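Local coordinates for uncharacterized protein (Bacillus cereus, PDB 5F2H) that is of unknown function but probably acts as a hydrolase, its alpha/beta-hydrolase domain joined to a separate helical N-terminal domain, at residues I229-W234 and Y256-D261; G210-L215 and W234-D239; N252-V257 and I308-D313; K131-M136 and S201-G206. All coordinates share one frame; numbering follows the deposited sequence.

Interaction 1. Residues I229-W234 and Y256-D261; sequences IFMAPW and YVVCGD
I229, F230 and M231 run alongside Y256, V257 and V258 as neighbouring parallel strands, their axes 4.8 Å apart and only 9° from parallel. The backbone stitches them in the zigzag of a parallel sheet. F230 gives its N-H to Y256 O (N to O 3.1 Å) and receives V258 N on its own O at 2.9 Å. Just past the strand, A232 N closes the series on V258 O, again at 2.9 Å and nearly straight, 168° at the hydrogen. Y256 O also takes a C-H from I229 CA, 3.2 Å away, so that carbonyl has two donors.

Side chains alternate between the faces. I229, Y256, M231 and V258 share one, which helix 300-313 packs against. There the selenomethionine M231 leaves the backbone with its chi1 near 180° (175°) and bends twice further out. These bends swing SE across V258, 3.7 Å from CG1, and bring CE within 3.6 Å of V258 O. F230 and V257 occupy the other face, where F230 leans on A211 and A214 of helix 209-219, while V257 meets helix 267-279. P233 follows on this side and rests its CG against V257 CG1 at 4.3 Å.

Chemically, the contact is a buried apolar seam whose polar content is almost wholly peptide groups paired with one another, and A232 carries that pairing one residue past strand 227-231. In alpha/beta hydrolases the loop after the strand equivalent to 254-260 usually carries the catalytic acid, so this end of the seam probably borders the active site.

Interaction 2. Residues G210-L215 and W234-D239; sequences GARVAL and WLPEID
R212 NH1 faces E237 OE1 at 3.7 Å, a long salt bridge with the guanidinium and carboxylate planes turned 50° to each other. R212 NH1 also lies 3.4 Å from P236 CG, so it has the proline ring and the carboxylate on two adjoining sides, roughly at right angles. W234 supplies a flat neighbour: its CZ3 sits 3.5 Å above one face of the guanidinium, toward the rim. Since the two planes differ by 58°, this is an inclined contact and no parallel stack. W234 also lies near a bound Tris molecule, probably from the crystallisation liquor.

A chi1 of -171° carries the arginine chain away from its own backbone N, and a single bend at chi3 turns the guanidinium along W234, the two side chains pointing the same way. On the way out the methylenes brush W234 O, with R212 CB at 3.3 Å, and CD meets P236 CD at 3.5 Å. Deeper in, L235 CD2 touches L215 CD2 at 4.1 Å, and both leucines also pack on F273 of helix 267-279.

With no hydrogen bond across it, the loop after strand 227-231 is held to helix 209-219 by packing and by a modest charge attraction, weak because the pair is long.

Interaction 3. Residues N252-V257 and I308-D313; sequences NIKGYV and IKYIED
Y310 turns one face of its ring to the aliphatic chain of K254, whose CD lies 4.1 Å above the ring plane, displaced toward the rim. At the start of that chain K254 CB meets Y310 CE2 at 3.6 Å. A second ring, that of Y256, presents its edge to Y310, with CD2 to CD2 4.5 Å apart, and G255 O stands 3.8 Å from Y310 CE2. The Y310 ring lies against the strand at G255, between K254 and Y256. A trans chi1 of 174° sends this ring from the helix out to the strand.

K254 is fully extended beyond CG and runs along the last turn of the helix. Its CD lies 3.5 Å from I311 O, and its NZ is hydrogen-bonded chiefly to S315 OG and only weakly to Y310 O (3.4 Å). An ammonium beside carbonyls at a helix C-terminus probably gains from the electrostatics there. The cation-pi approach of K254 NZ to the Y310 ring is long and at most a weak attraction.

Strand 254-260 and helix 300-313 run antiparallel here, 172° between their directions and 8.2 Å between their axes. The final helix lies along the face of the sheet that carries I229 and Y256: I311 reaches on to I229 in the next strand, Y310 touches E285 on the other neighbour, and the hydroxyl of Y256 is hydrogen-bonded to E306 farther back on the same helix.

Interaction 4. Residues K131-M136 and S201-G206; sequences KLFIAM and SVIIGG
Five backbone hydrogen bonds join L132, I134 and M136 to S201, I203 and G205 as parallel strands in exact step. L132 N donates to S201 O at 3.0 Å and I203 N returns to L132 O; then I134 N bonds I203 O, also at 3.0 Å. G205 N to I134 O is 2.7 Å. The last bond, M136 N to G205 O at 2.8 Å, is bent to 134° at the hydrogen.

C-H donors share the same oxygens: F133 CA approaches I203 O to 3.2 Å and A135 CA does likewise with G205 O.

Apolar contacts divide between the faces. On one, F133 crosses I203 obliquely, CE2 to CG2 3.7 Å, while I203 O lies 3.7 Å above the ring face near its rim. With CG anti to the backbone N (chi1 -172°), the ring extends along the neighbouring strand to G205, a residue with no side chain to obstruct it. On the other face I134 CB meets I204 CG1 at 4.0 Å, and L132 packs on V202.

These are inner strands of the parallel sheet, flanked by 158-164 and 227-231. Helices 179-195 and 209-219 pack on the I204 side, helix 300-313 on the I203 side. Strand 202-207 runs straight into the G206, S208, G210 pattern, consistent with the nucleophile elbow of this superfamily.

All four contacts lie in the alpha/beta-hydrolase domain, around one parallel sheet. Along the chain interaction 4 closes first, interactions 1 and 2 then interlock and share W234, and interaction 3 begins on strand 254-260, where interaction 1 ends. Centres of interactions 1 and 2 are about 11 Å apart, as are those of 3 and 4; interactions 2 and 3 are farthest separated, at about 18 Å. Strand 227-231 bridges the sheet contacts: I229 N and M231 N probably bond I204 O and G206 O. Helix 209-219, which follows the probable elbow, and helix 300-313 pack on different faces of the sheet.

Interaction 1. Residues I229-W234 and Y256-D261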
loop_
_atom_site.group_PDB
_atom_site.type_symbol
_atom_site.label_atom_id
_atom_site.label_comp_id
_atom_site.label_asym_id
_atom_site.label_seq_id
_atom_site.Cartn_x
_atom_site.Cartn_y
_atom_site.Cartn_z
ATOM N N ILE B 229 -15.862 -4.094 -12.259
ATOM C CA ILE B 229 -15.335 -4.293 -13.614
ATOM C C ILE B 229 -15.943 -5.514 -14.292
ATOM O O ILE B 229 -15.462 -6.627 -14.088
ATOM C CB ILE B 229 -13.798 -4.468 -13.561
ATOM C CG1 ILE B 229 -13.145 -3.327 -12.770
ATOM C CG2 ILE B 229 -13.213 -4.538 -14.965
ATOM C CD1 ILE B 229 -11.663 -3.501 -12.579
ATOM N N PHE B 230 -16.959 -5.312 -15.130
ATOM C CA PHE B 230 -17.596 -6.442 -15.784
ATOM C C PHE B 230 -17.139 -6.710 -17.197
ATOM O O PHE B 230 -16.870 -5.789 -17.964
ATOM C CB PHE B 230 -19.105 -6.316 -15.777
ATOM C CG PHE B 230 -19.691 -6.106 -14.416
ATOM C CD1 PHE B 230 -19.238 -6.833 -13.321
ATOM C CD2 PHE B 230 -20.870 -5.379 -14.282
ATOM C CE1 PHE B 230 -19.848 -6.694 -12.079
ATOM C CE2 PHE B 230 -21.486 -5.249 -13.056
ATOM C CZ PHE B 230 -20.972 -5.899 -11.951
HETATM N N MSE B 231 -17.061 -7.996 -17.525
HETATM C CA MSE B 231 -16.630 -8.456 -18.843
HETATM C C MSE B 231 -17.769 -9.271 -19.366
HETATM O O MSE B 231 -18.178 -10.268 -18.747
HETATM C CB MSE B 231 -15.364 -9.302 -18.675
HETATM C CG MSE B 231 -14.867 -9.950 -19.968
HETATM SE SE MSE B 231 -14.129 -8.624 -21.231
HETATM C CE MSE B 231 -15.459 -8.932 -22.661
ATOM N N ALA B 232 -18.349 -8.817 -20.470
ATOM C CA ALA B 232 -19.466 -9.530 -21.080
ATOM C C ALA B 232 -20.522 -9.978 -20.066
ATOM O O ALA B 232 -20.999 -11.115 -20.111
ATOM C CB ALA B 232 -18.927 -10.734 -21.832
ATOM N N PRO B 233 -20.899 -9.087 -19.152
ATOM C CA PRO B 233 -21.906 -9.424 -18.142
ATOM C C PRO B 233 -23.234 -9.901 -18.719
ATOM O O PRO B 233 -23.668 -9.423 -19.780
ATOM C CB PRO B 233 -22.134 -8.101 -17.418
ATOM C CG PRO B 233 -21.788 -7.065 -18.427
ATOM C CD PRO B 233 -20.672 -7.634 -19.250
ATOM N N TRP B 234 -23.848 -10.859 -18.031
ATOM C CA TRP B 234 -25.114 -11.420 -18.443
ATOM C C TRP B 234 -26.129 -10.885 -17.457
ATOM O O TRP B 234 -26.165 -11.302 -16.297
ATOM C CB TRP B 234 -25.054 -12.937 -18.458
ATOM C CG TRP B 234 -26.309 -13.537 -18.905
ATOM C CD1 TRP B 234 -26.860 -13.438 -20.162
ATOM C CD2 TRP B 234 -27.111 -14.469 -18.188
ATOM N NE1 TRP B 234 -28.022 -14.174 -20.232
ATOM C CE2 TRP B 234 -28.196 -14.829 -19.037
ATOM C CE3 TRP B 234 -27.050 -15.006 -16.903
ATOM C CZ2 TRP B 234 -29.206 -15.710 -18.637
ATOM C CZ3 TRP B 234 -28.064 -15.890 -16.501
ATOM C CH2 TRP B 234 -29.123 -16.233 -17.373
ATOM N N TYR B 256 -16.668 0.023 -14.873
ATOM C CA TYR B 256 -15.892 -0.131 -16.081
ATOM C C TYR B 256 -16.469 -1.398 -16.662
ATOM O O TYR B 256 -16.398 -2.452 -16.042
ATOM C CB TYR B 256 -14.410 -0.293 -15.758
ATOM C CG TYR B 256 -13.483 -0.120 -16.955
ATOM C CD1 TYR B 256 -13.281 -1.150 -17.868
ATOM C CD2 TYR B 256 -12.772 1.063 -17.138
ATOM C CE1 TYR B 256 -12.420 -0.994 -18.944
ATOM C CE2 TYR B 256 -11.908 1.225 -18.201
ATOM C CZ TYR B 256 -11.735 0.193 -19.099
ATOM O OH TYR B 256 -10.887 0.369 -20.164
ATOM N N VAL B 257 -17.135 -1.270 -17.802
ATOM C CA VAL B 257 -17.761 -2.407 -18.467
ATOM C C VAL B 257 -17.125 -2.607 -19.836
ATOM O O VAL B 257 -16.859 -1.640 -20.557
ATOM C CB VAL B 257 -19.269 -2.180 -18.630
ATOM C CG1 VAL B 257 -19.900 -3.338 -19.385
ATOM C CG2 VAL B 257 -19.909 -1.990 -17.265
ATOM N N VAL B 258 -16.899 -3.867 -20.187
ATOM C CA VAL B 258 -16.295 -4.196 -21.438
ATOM C C VAL B 258 -17.082 -5.309 -22.063
ATOM O O VAL B 258 -17.514 -6.210 -21.366
ATOM C CB VAL B 258 -14.845 -4.719 -21.206
ATOM C CG1 VAL B 258 -14.193 -5.131 -22.530
ATOM C CG2 VAL B 258 -13.978 -3.677 -20.496
ATOM N N CYS B 259 -17.249 -5.263 -23.371
ATOM C CA CYS B 259 -17.945 -6.322 -24.081
ATOM C C CYS B 259 -17.581 -6.263 -25.547
ATOM O O CYS B 259 -17.322 -5.183 -26.098
ATOM C CB CYS B 259 -19.443 -6.231 -23.934
ATOM S SG CYS B 259 -20.291 -7.576 -24.791
ATOM N N GLY B 260 -17.536 -7.436 -26.165
ATOM C CA GLY B 260 -17.195 -7.554 -27.573
ATOM C C GLY B 260 -18.426 -7.482 -28.459
ATOM O O GLY B 260 -19.456 -8.100 -28.165
ATOM N N ASP B 261 -18.287 -6.787 -29.586
ATOM C CA ASP B 261 -19.382 -6.602 -30.538
ATOM C C ASP B 261 -19.836 -7.838 -31.328
ATOM O O ASP B 261 -20.667 -7.710 -32.223
ATOM C CB ASP B 261 -19.033 -5.479 -31.512
ATOM C CG ASP B 261 -17.789 -5.771 -32.312
ATOM O OD1 ASP B 261 -17.084 -6.754 -31.990
ATOM O OD2 ASP B 261 -17.507 -5.009 -33.258
#

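Interaction 2. Residues G210-L215 and W234-D239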
loop_
_atom_site.group_PDB
_atom_site.type_symbol
_atom_site.label_atom_id
_atom_site.label_comp_id
_atom_site.label_asym_id
_atom_site.label_seq_id
_atom_site.Cartn_x
_atom_site.Cartn_y
_atom_site.Cartn_z
ATOM N N GLY B 210 -21.143 -14.474 -13.737
ATOM C CA GLY B 210 -20.354 -14.110 -12.586
ATOM C C GLY B 210 -20.641 -12.671 -12.301
ATOM O O GLY B 210 -20.939 -12.294 -11.183
ATOM N N ALA B 211 -20.586 -11.865 -13.346
ATOM C CA ALA B 211 -20.840 -10.445 -13.191
ATOM C C ALA B 211 -22.281 -10.211 -12.685
ATOM O O ALA B 211 -22.510 -9.257 -11.949
ATOM C CB ALA B 211 -20.560 -9.702 -14.494
ATOM N N ARG B 212 -23.216 -11.105 -13.030
ATOM C CA ARG B 212 -24.612 -10.978 -12.603
ATOM C C ARG B 212 -24.743 -10.997 -11.088
ATOM O O ARG B 212 -25.290 -10.047 -10.501
ATOM C CB ARG B 212 -25.521 -12.070 -13.201
ATOM C CG ARG B 212 -26.993 -11.748 -12.896
ATOM C CD ARG B 212 -28.189 -12.469 -13.548
ATOM N NE ARG B 212 -28.380 -13.882 -13.289
ATOM C CZ ARG B 212 -29.548 -14.521 -13.430
ATOM N NH1 ARG B 212 -30.702 -13.869 -13.647
ATOM N NH2 ARG B 212 -29.597 -15.824 -13.183
ATOM N N VAL B 213 -24.219 -12.055 -10.461
ATOM C CA VAL B 213 -24.282 -12.186 -9.004
ATOM C C VAL B 213 -23.556 -11.012 -8.359
ATOM O O VAL B 213 -23.980 -10.476 -7.325
ATOM C CB VAL B 213 -23.663 -13.493 -8.520
ATOM C CG1 VAL B 213 -23.676 -13.566 -7.011
ATOM C CG2 VAL B 213 -24.400 -14.685 -9.087
ATOM N N ALA B 214 -22.446 -10.609 -8.974
ATOM C CA ALA B 214 -21.678 -9.493 -8.454
ATOM C C ALA B 214 -22.571 -8.257 -8.374
ATOM O O ALA B 214 -22.588 -7.563 -7.361
ATOM C CB ALA B 214 -20.495 -9.197 -9.350
ATOM N N LEU B 215 -23.313 -7.980 -9.442
ATOM C CA LEU B 215 -24.164 -6.814 -9.461
ATOM C C LEU B 215 -25.373 -6.985 -8.507
ATOM O O LEU B 215 -25.764 -6.045 -7.826
ATOM C CB LEU B 215 -24.639 -6.510 -10.885
ATOM C CG LEU B 215 -25.429 -5.195 -11.047
ATOM C CD1 LEU B 215 -24.546 -4.008 -10.705
ATOM C CD2 LEU B 215 -25.968 -5.024 -12.455
ATOM N N TRP B 234 -23.848 -10.859 -18.031
ATOM C CA TRP B 234 -25.114 -11.420 -18.443
ATOM C C TRP B 234 -26.129 -10.885 -17.457
ATOM O O TRP B 234 -26.165 -11.302 -16.297
ATOM C CB TRP B 234 -25.054 -12.937 -18.458
ATOM C CG TRP B 234 -26.309 -13.537 -18.905
ATOM C CD1 TRP B 234 -26.860 -13.438 -20.162
ATOM C CD2 TRP B 234 -27.111 -14.469 -18.188
ATOM N NE1 TRP B 234 -28.022 -14.174 -20.232
ATOM C CE2 TRP B 234 -28.196 -14.829 -19.037
ATOM C CE3 TRP B 234 -27.050 -15.006 -16.903
ATOM C CZ2 TRP B 234 -29.206 -15.710 -18.637
ATOM C CZ3 TRP B 234 -28.064 -15.890 -16.501
ATOM C CH2 TRP B 234 -29.123 -16.233 -17.373
ATOM N N LEU B 235 -26.955 -9.958 -17.942
ATOM C CA LEU B 235 -27.945 -9.290 -17.132
ATOM C C LEU B 235 -29.300 -9.346 -17.803
ATOM O O LEU B 235 -29.733 -8.350 -18.392
ATOM C CB LEU B 235 -27.488 -7.844 -17.003
ATOM C CG LEU B 235 -26.063 -7.778 -16.441
ATOM C CD1 LEU B 235 -25.384 -6.426 -16.650
ATOM C CD2 LEU B 235 -26.065 -8.203 -14.979
ATOM N N PRO B 236 -30.013 -10.480 -17.637
ATOM C CA PRO B 236 -31.322 -10.735 -18.242
ATOM C C PRO B 236 -32.546 -10.017 -17.632
ATOM O O PRO B 236 -33.594 -9.948 -18.280
ATOM C CB PRO B 236 -31.470 -12.248 -18.075
ATOM C CG PRO B 236 -30.727 -12.556 -16.816
ATOM C CD PRO B 236 -29.704 -11.478 -16.596
ATOM N N GLU B 237 -32.430 -9.508 -16.411
ATOM C CA GLU B 237 -33.541 -8.824 -15.748
ATOM C C GLU B 237 -33.138 -7.393 -15.487
ATOM O O GLU B 237 -33.461 -6.840 -14.440
ATOM C CB GLU B 237 -33.786 -9.470 -14.386
ATOM C CG GLU B 237 -34.114 -10.954 -14.425
ATOM C CD GLU B 237 -33.846 -11.646 -13.089
ATOM O OE1 GLU B 237 -32.896 -11.233 -12.387
ATOM O OE2 GLU B 237 -34.515 -12.657 -12.776
ATOM N N ILE B 238 -32.416 -6.792 -16.424
ATOM C CA ILE B 238 -31.944 -5.427 -16.228
ATOM C C ILE B 238 -33.086 -4.437 -15.999
ATOM O O ILE B 238 -32.913 -3.471 -15.250
ATOM C CB ILE B 238 -31.013 -4.951 -17.370
ATOM C CG1 ILE B 238 -30.281 -3.677 -16.962
ATOM C CG2 ILE B 238 -31.788 -4.774 -18.670
ATOM C CD1 ILE B 238 -29.441 -3.859 -15.720
ATOM N N ASP B 239 -34.232 -4.653 -16.650
ATOM C CA ASP B 239 -35.377 -3.760 -16.454
ATOM C C ASP B 239 -35.964 -3.946 -15.056
ATOM O O ASP B 239 -36.266 -2.961 -14.376
ATOM C CB ASP B 239 -36.462 -3.947 -17.521
ATOM C CG ASP B 239 -36.032 -3.456 -18.895
ATOM O OD1 ASP B 239 -34.893 -2.944 -19.035
ATOM O OD2 ASP B 239 -36.851 -3.561 -19.834
#

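Interaction 3. Residues N252-V257 and I308-D313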
loop_
_atom_site.group_PDB
_atom_site.type_symbol
_atom_site.label_atom_id
_atom_site.label_comp_id
_atom_site.label_asym_id
_atom_site.label_seq_id
_atom_site.Cartn_x
_atom_site.Cartn_y
_atom_site.Cartn_z
ATOM N N ASN B 252 -21.875 6.646 -4.794
ATOM C CA ASN B 252 -20.768 7.057 -5.663
ATOM C C ASN B 252 -19.809 5.919 -6.016
ATOM O O ASN B 252 -18.701 5.840 -5.471
ATOM C CB ASN B 252 -19.988 8.192 -4.980
ATOM C CG ASN B 252 -20.875 9.367 -4.603
ATOM O OD1 ASN B 252 -21.983 9.502 -5.117
ATOM N ND2 ASN B 252 -20.394 10.217 -3.697
ATOM N N ILE B 253 -20.244 5.043 -6.923
ATOM C CA ILE B 253 -19.443 3.907 -7.360
ATOM C C ILE B 253 -19.135 4.055 -8.846
ATOM O O ILE B 253 -20.011 4.446 -9.626
ATOM C CB ILE B 253 -20.201 2.580 -7.169
ATOM C CG1 ILE B 253 -20.680 2.426 -5.724
ATOM C CG2 ILE B 253 -19.326 1.410 -7.593
ATOM C CD1 ILE B 253 -21.453 1.154 -5.460
ATOM N N LYS B 254 -17.901 3.738 -9.241
ATOM C CA LYS B 254 -17.484 3.835 -10.652
ATOM C C LYS B 254 -17.544 2.465 -11.325
ATOM O O LYS B 254 -17.217 1.456 -10.713
ATOM C CB LYS B 254 -16.087 4.435 -10.773
ATOM C CG LYS B 254 -15.971 5.844 -10.208
ATOM C CD LYS B 254 -14.594 6.445 -10.453
ATOM C CE LYS B 254 -14.461 7.831 -9.832
ATOM N NZ LYS B 254 -13.126 8.448 -10.073
ATOM N N GLY B 255 -17.975 2.431 -12.578
ATOM C CA GLY B 255 -18.098 1.176 -13.310
ATOM C C GLY B 255 -17.313 1.153 -14.607
ATOM O O GLY B 255 -17.257 2.145 -15.338
ATOM N N TYR B 256 -16.668 0.023 -14.873
ATOM C CA TYR B 256 -15.892 -0.131 -16.081
ATOM C C TYR B 256 -16.469 -1.398 -16.662
ATOM O O TYR B 256 -16.398 -2.452 -16.042
ATOM C CB TYR B 256 -14.410 -0.293 -15.758
ATOM C CG TYR B 256 -13.483 -0.120 -16.955
ATOM C CD1 TYR B 256 -13.281 -1.150 -17.868
ATOM C CD2 TYR B 256 -12.772 1.063 -17.138
ATOM C CE1 TYR B 256 -12.420 -0.994 -18.944
ATOM C CE2 TYR B 256 -11.908 1.225 -18.201
ATOM C CZ TYR B 256 -11.735 0.193 -19.099
ATOM O OH TYR B 256 -10.887 0.369 -20.164
ATOM N N VAL B 257 -17.135 -1.270 -17.802
ATOM C CA VAL B 257 -17.761 -2.407 -18.467
ATOM C C VAL B 257 -17.125 -2.607 -19.836
ATOM O O VAL B 257 -16.859 -1.640 -20.557
ATOM C CB VAL B 257 -19.269 -2.180 -18.630
ATOM C CG1 VAL B 257 -19.900 -3.338 -19.385
ATOM C CG2 VAL B 257 -19.909 -1.990 -17.265
ATOM N N ILE B 308 -8.715 0.030 -13.019
ATOM C CA ILE B 308 -8.330 0.311 -11.653
ATOM C C ILE B 308 -7.898 1.767 -11.498
ATOM O O ILE B 308 -8.255 2.416 -10.511
ATOM C CB ILE B 308 -7.263 -0.679 -11.170
ATOM C CG1 ILE B 308 -7.880 -2.081 -11.124
ATOM C CG2 ILE B 308 -6.754 -0.292 -9.785
ATOM C CD1 ILE B 308 -6.959 -3.156 -10.597
ATOM N N LYS B 309 -7.130 2.276 -12.461
ATOM C CA LYS B 309 -6.687 3.676 -12.417
ATOM C C LYS B 309 -7.918 4.524 -12.286
ATOM O O LYS B 309 -8.060 5.288 -11.346
ATOM C CB LYS B 309 -5.909 4.086 -13.672
ATOM C CG LYS B 309 -4.485 3.552 -13.765
ATOM C CD LYS B 309 -3.885 3.783 -15.145
ATOM C CE LYS B 309 -3.899 5.238 -15.597
ATOM N NZ LYS B 309 -3.367 5.350 -16.983
ATOM N N TYR B 310 -8.830 4.320 -13.220
ATOM C CA TYR B 310 -10.098 5.024 -13.257
ATOM C C TYR B 310 -10.858 4.926 -11.946
ATOM O O TYR B 310 -11.122 5.942 -11.313
ATOM C CB TYR B 310 -10.949 4.449 -14.389
ATOM C CG TYR B 310 -12.357 4.975 -14.469
ATOM C CD1 TYR B 310 -12.636 6.203 -15.062
ATOM C CD2 TYR B 310 -13.423 4.204 -14.023
ATOM C CE1 TYR B 310 -13.935 6.669 -15.161
ATOM C CE2 TYR B 310 -14.728 4.658 -14.119
ATOM C CZ TYR B 310 -14.982 5.890 -14.685
ATOM O OH TYR B 310 -16.285 6.335 -14.774
ATOM N N ILE B 311 -11.151 3.696 -11.527
ATOM C CA ILE B 311 -11.915 3.430 -10.301
ATOM C C ILE B 311 -11.438 4.111 -9.043
ATOM O O ILE B 311 -12.177 4.870 -8.424
ATOM C CB ILE B 311 -12.078 1.913 -10.026
ATOM C CG1 ILE B 311 -13.004 1.312 -11.082
ATOM C CG2 ILE B 311 -12.681 1.659 -8.641
ATOM C CD1 ILE B 311 -13.226 -0.172 -10.941
ATOM N N GLU B 312 -10.213 3.876 -8.627
ATOM C CA GLU B 312 -9.868 4.544 -7.406
ATOM C C GLU B 312 -8.598 5.351 -7.311
ATOM O O GLU B 312 -8.527 6.309 -6.542
ATOM C CB GLU B 312 -9.555 3.556 -6.281
ATOM C CG GLU B 312 -9.662 4.216 -4.911
ATOM C CD GLU B 312 -11.074 4.739 -4.627
ATOM O OE1 GLU B 312 -12.022 4.393 -5.369
ATOM O OE2 GLU B 312 -11.248 5.489 -3.647
ATOM N N ASP B 313 -7.629 4.992 -8.148
ATOM C CA ASP B 313 -6.428 5.778 -8.434
ATOM C C ASP B 313 -6.910 7.227 -8.679
ATOM O O ASP B 313 -6.480 8.146 -7.970
ATOM C CB ASP B 313 -5.618 5.061 -9.526
ATOM C CG ASP B 313 -4.312 5.746 -9.864
ATOM O OD1 ASP B 313 -3.922 6.708 -9.177
ATOM O OD2 ASP B 313 -3.654 5.287 -10.818
#

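Interaction 4. Residues K131-M136 and S201-G206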
loop_
_atom_site.group_PDB
_atom_site.type_symbol
_atom_site.label_atom_id
_atom_site.label_comp_id
_atom_site.label_asym_id
_atom_site.label_seq_id
_atom_site.Cartn_x
_atom_site.Cartn_y
_atom_site.Cartn_z
ATOM N N LYS B 131 -5.756 -3.865 0.054
ATOM C CA LYS B 131 -6.787 -3.669 -0.974
ATOM C C LYS B 131 -7.338 -5.034 -1.401
ATOM O O LYS B 131 -6.601 -6.019 -1.419
ATOM C CB LYS B 131 -6.195 -2.912 -2.172
ATOM C CG LYS B 131 -5.594 -1.565 -1.770
ATOM C CD LYS B 131 -4.894 -0.758 -2.868
ATOM C CE LYS B 131 -5.842 -0.257 -3.942
ATOM N NZ LYS B 131 -5.162 0.586 -4.971
ATOM N N LEU B 132 -8.627 -5.102 -1.732
ATOM C CA LEU B 132 -9.230 -6.372 -2.133
ATOM C C LEU B 132 -9.884 -6.295 -3.477
ATOM O O LEU B 132 -10.439 -5.278 -3.838
ATOM C CB LEU B 132 -10.285 -6.821 -1.117
ATOM C CG LEU B 132 -11.065 -8.101 -1.458
ATOM C CD1 LEU B 132 -10.161 -9.303 -1.685
ATOM C CD2 LEU B 132 -12.041 -8.426 -0.346
ATOM N N PHE B 133 -9.790 -7.382 -4.229
ATOM C CA PHE B 133 -10.401 -7.462 -5.537
ATOM C C PHE B 133 -11.057 -8.834 -5.620
ATOM O O PHE B 133 -10.405 -9.852 -5.411
ATOM C CB PHE B 133 -9.375 -7.344 -6.640
ATOM C CG PHE B 133 -9.980 -7.224 -7.998
ATOM C CD1 PHE B 133 -10.668 -8.280 -8.559
ATOM C CD2 PHE B 133 -9.800 -6.084 -8.742
ATOM C CE1 PHE B 133 -11.192 -8.186 -9.835
ATOM C CE2 PHE B 133 -10.331 -5.969 -10.008
ATOM C CZ PHE B 133 -11.013 -7.022 -10.567
ATOM N N ILE B 134 -12.346 -8.873 -5.936
ATOM C CA ILE B 134 -13.004 -10.149 -6.020
ATOM C C ILE B 134 -13.460 -10.373 -7.440
ATOM O O ILE B 134 -14.178 -9.556 -7.985
ATOM C CB ILE B 134 -14.214 -10.201 -5.114
ATOM C CG1 ILE B 134 -13.858 -9.666 -3.742
ATOM C CG2 ILE B 134 -14.730 -11.617 -5.043
ATOM C CD1 ILE B 134 -15.022 -9.707 -2.764
ATOM N N ALA B 135 -13.020 -11.464 -8.046
ATOM C CA ALA B 135 -13.407 -11.772 -9.404
ATOM C C ALA B 135 -14.348 -12.953 -9.387
ATOM O O ALA B 135 -14.098 -13.919 -8.652
ATOM C CB ALA B 135 -12.195 -12.085 -10.254
HETATM N N MSE B 136 -15.394 -12.892 -10.222
HETATM C CA MSE B 136 -16.387 -13.962 -10.307
HETATM C C MSE B 136 -16.400 -14.696 -11.618
HETATM O O MSE B 136 -16.770 -14.153 -12.657
HETATM C CB MSE B 136 -17.808 -13.402 -10.153
HETATM C CG MSE B 136 -17.992 -12.523 -8.926
HETATM SE SE MSE B 136 -18.049 -13.731 -7.365
HETATM C CE MSE B 136 -16.532 -12.795 -6.606
ATOM N N SER B 201 -9.735 -0.075 -0.025
ATOM C CA SER B 201 -10.394 -0.162 -1.326
ATOM C C SER B 201 -10.868 -1.564 -1.692
ATOM O O SER B 201 -10.178 -2.544 -1.416
ATOM C CB SER B 201 -9.454 0.351 -2.423
ATOM O OG SER B 201 -10.061 0.264 -3.707
ATOM N N VAL B 202 -12.041 -1.647 -2.331
ATOM C CA VAL B 202 -12.613 -2.930 -2.777
ATOM C C VAL B 202 -13.268 -2.806 -4.168
ATOM O O VAL B 202 -14.151 -1.982 -4.386
ATOM C CB VAL B 202 -13.648 -3.480 -1.791
ATOM C CG1 VAL B 202 -14.198 -4.810 -2.287
ATOM C CG2 VAL B 202 -13.029 -3.644 -0.415
ATOM N N ILE B 203 -12.816 -3.627 -5.106
ATOM C CA ILE B 203 -13.338 -3.628 -6.458
ATOM C C ILE B 203 -13.817 -5.031 -6.752
ATOM O O ILE B 203 -13.088 -5.986 -6.475
ATOM C CB ILE B 203 -12.221 -3.302 -7.476
ATOM C CG1 ILE B 203 -11.635 -1.912 -7.202
ATOM C CG2 ILE B 203 -12.741 -3.420 -8.907
ATOM C CD1 ILE B 203 -10.513 -1.508 -8.140
ATOM N N ILE B 204 -15.010 -5.178 -7.325
ATOM C CA ILE B 204 -15.478 -6.515 -7.662
ATOM C C ILE B 204 -15.621 -6.628 -9.166
ATOM O O ILE B 204 -16.128 -5.735 -9.814
ATOM C CB ILE B 204 -16.756 -6.950 -6.942
ATOM C CG1 ILE B 204 -17.046 -8.414 -7.278
ATOM C CG2 ILE B 204 -17.924 -6.065 -7.337
ATOM C CD1 ILE B 204 -18.153 -9.038 -6.466
ATOM N N GLY B 205 -15.075 -7.707 -9.715
ATOM C CA GLY B 205 -15.109 -7.976 -11.133
ATOM C C GLY B 205 -15.820 -9.289 -11.380
ATOM O O GLY B 205 -15.970 -10.121 -10.466
ATOM N N GLY B 206 -16.242 -9.501 -12.625
ATOM C CA GLY B 206 -16.929 -10.741 -12.995
ATOM C C GLY B 206 -17.014 -10.921 -14.498
ATOM O O GLY B 206 -16.799 -9.965 -15.254
#